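Local coordinates for protein nicotinate-nucleotide--dimethylbenzimidazole phosphoribosyltransferase (Thermus thermophilus HB8, PDB 1WX1) that probably catalyses transfer of the phosphoribosyl group of nicotinate mononucleotide to 5,6-dimethylbenzimidazole, giving alpha-ribazole 5'-phosphate for cobalamin biosynthesis, at residues A[145-150]-A[156-161]. Residues are numbered along the deposited sequence; the frame is centred on the assembly and turned at random.
Sequences EAARRA and TLLAAG
Leu158 reaches from its strand to the helix and lays one methyl against each of two alanines, Ala147 and Ala150, which stand one helical turn apart. The bond from CA to CB of Leu158 is directed toward the helix, but Leu158 CB stops 6.2 Å from Ala150 CB. Leu158 CG, still 5.1 Å from Ala147 CB, serves as the fork; chi1 (-178°) sets it beside the carbonyl carbon, and chi2 (66°) turns the two methyls to the two alanines. Leu158 CD2 meets Ala147 CB at 4.0 Å, while Leu158 CD1 approaches Ala150 CB at 4.2 Å. No hydrogen bond joins the two segments, and the interface is small and wholly apolar. A branched leucine suits the strand position because it spans the gap and offers two tips; alanine suits the helix because its lone methyl lets the backbones come near, with Ala147 CA and Leu158 CA 7.9 Å apart. Helix 133-152 and strand 157-163 are consecutive elements of the chain, the helix lying in the crossover from strand 113-115 within the parallel sheet of an alpha/beta fold. Ile236 of helix 228-242 touches both Ala147 and Leu158, while Ala48 of the adjacent strand 47-54 and Tyr97 of strand 94-100 beyond it meet Ala150. Because side chains alternate along the strand, Leu157 and Ala159 instead pack on helix 306-321, which covers the other face of the sheet.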
loop_
_atom_site.group_PDB
_atom_site.type_symbol
_atom_site.label_atom_id
_atom_site.label_comp_id
_atom_site.label_asym_id
_atom_site.label_seq_id
_atom_site.Cartn_x
_atom_site.Cartn_y
_atom_site.Cartn_z
ATOM N N GLU A 145 1.182 26.436 -12.688
ATOM C CA GLU A 145 2.468 26.471 -13.386
ATOM C C GLU A 145 3.359 25.284 -13.029
ATOM O O GLU A 145 3.939 24.642 -13.913
ATOM C CB GLU A 145 3.217 27.771 -13.066
ATOM C CG GLU A 145 4.403 28.037 -13.996
ATOM C CD GLU A 145 5.229 29.248 -13.587
ATOM O OE1 GLU A 145 4.713 30.108 -12.843
ATOM O OE2 GLU A 145 6.395 29.345 -14.021
ATOM N N ALA A 146 3.476 25.001 -11.736
ATOM C CA ALA A 146 4.302 23.892 -11.277
ATOM C C ALA A 146 3.757 22.549 -11.772
ATOM O O ALA A 146 4.521 21.682 -12.196
ATOM C CB ALA A 146 4.398 23.902 -9.753
ATOM N N ALA A 147 2.437 22.386 -11.739
ATOM C CA ALA A 147 1.820 21.149 -12.205
ATOM C C ALA A 147 2.043 20.973 -13.709
ATOM O O ALA A 147 2.324 19.869 -14.174
ATOM C CB ALA A 147 0.319 21.151 -11.901
ATOM N N ARG A 148 1.917 22.063 -14.462
ATOM C CA ARG A 148 2.099 21.997 -15.906
ATOM C C ARG A 148 3.505 21.536 -16.253
ATOM O O ARG A 148 3.707 20.762 -17.199
ATOM C CB ARG A 148 1.820 23.356 -16.562
ATOM C CG ARG A 148 2.094 23.396 -18.072
ATOM C CD ARG A 148 1.448 22.222 -18.828
ATOM N NE ARG A 148 0.012 22.117 -18.586
ATOM C CZ ARG A 148 -0.776 21.184 -19.118
ATOM N NH1 ARG A 148 -0.271 20.266 -19.929
ATOM N NH2 ARG A 148 -2.073 21.168 -18.839
ATOM N N ARG A 149 4.492 22.011 -15.500
ATOM C CA ARG A 149 5.852 21.561 -15.783
ATOM C C ARG A 149 5.998 20.077 -15.473
ATOM O O ARG A 149 6.677 19.358 -16.190
ATOM C CB ARG A 149 6.889 22.278 -14.977
ATOM C CG ARG A 149 8.276 21.754 -15.331
ATOM C CD ARG A 149 9.245 22.317 -14.350
ATOM N NE ARG A 149 10.597 21.808 -14.480
ATOM C CZ ARG A 149 11.519 21.991 -13.539
ATOM N NH1 ARG A 149 11.222 22.673 -12.432
ATOM N NH2 ARG A 149 12.723 21.461 -13.668
ATOM N N ALA A 150 5.366 19.616 -14.396
ATOM C CA ALA A 150 5.455 18.202 -14.023
ATOM C C ALA A 150 4.862 17.373 -15.152
ATOM O O ALA A 150 5.442 16.372 -15.571
ATOM C CB ALA A 150 4.697 17.936 -12.698
ATOM N N THR A 156 2.428 10.926 -15.421
ATOM C CA THR A 156 1.230 10.215 -15.875
ATOM C C THR A 156 0.197 10.149 -14.749
ATOM O O THR A 156 -0.935 9.709 -14.942
ATOM C CB THR A 156 1.561 8.796 -16.356
ATOM O OG1 THR A 156 2.014 8.009 -15.253
ATOM C CG2 THR A 156 2.655 8.845 -17.426
ATOM N N LEU A 157 0.616 10.560 -13.561
ATOM C CA LEU A 157 -0.266 10.646 -12.400
ATOM C C LEU A 157 0.347 11.756 -11.569
ATOM O O LEU A 157 1.570 11.901 -11.525
ATOM C CB LEU A 157 -0.358 9.329 -11.621
ATOM C CG LEU A 157 0.832 8.572 -11.053
ATOM C CD1 LEU A 157 0.302 7.532 -10.079
ATOM C CD2 LEU A 157 1.625 7.907 -12.167
ATOM N N LEU A 158 -0.502 12.539 -10.919
ATOM C CA LEU A 158 -0.042 13.697 -10.172
ATOM C C LEU A 158 -0.528 13.773 -8.734
ATOM O O LEU A 158 -1.698 13.531 -8.442
ATOM C CB LEU A 158 -0.485 14.952 -10.927
ATOM C CG LEU A 158 -0.087 16.324 -10.397
ATOM C CD1 LEU A 158 1.428 16.481 -10.484
ATOM C CD2 LEU A 158 -0.797 17.398 -11.216
ATOM N N ALA A 159 0.388 14.111 -7.835
ATOM C CA ALA A 159 0.053 14.256 -6.428
ATOM C C ALA A 159 0.541 15.622 -5.973
ATOM O O ALA A 159 1.385 16.237 -6.627
ATOM C CB ALA A 159 0.729 13.165 -5.610
ATOM N N ALA A 160 -0.008 16.107 -4.865
ATOM C CA ALA A 160 0.422 17.382 -4.320
ATOM C C ALA A 160 0.939 17.090 -2.921
ATOM O O ALA A 160 0.506 16.129 -2.274
ATOM C CB ALA A 160 -0.742 18.375 -4.260
ATOM N N GLY A 161 1.887 17.905 -2.477
ATOM C CA GLY A 161 2.449 17.757 -1.149
ATOM C C GLY A 161 2.431 19.124 -0.486
ATOM O O GLY A 161 2.350 20.150 -1.172
#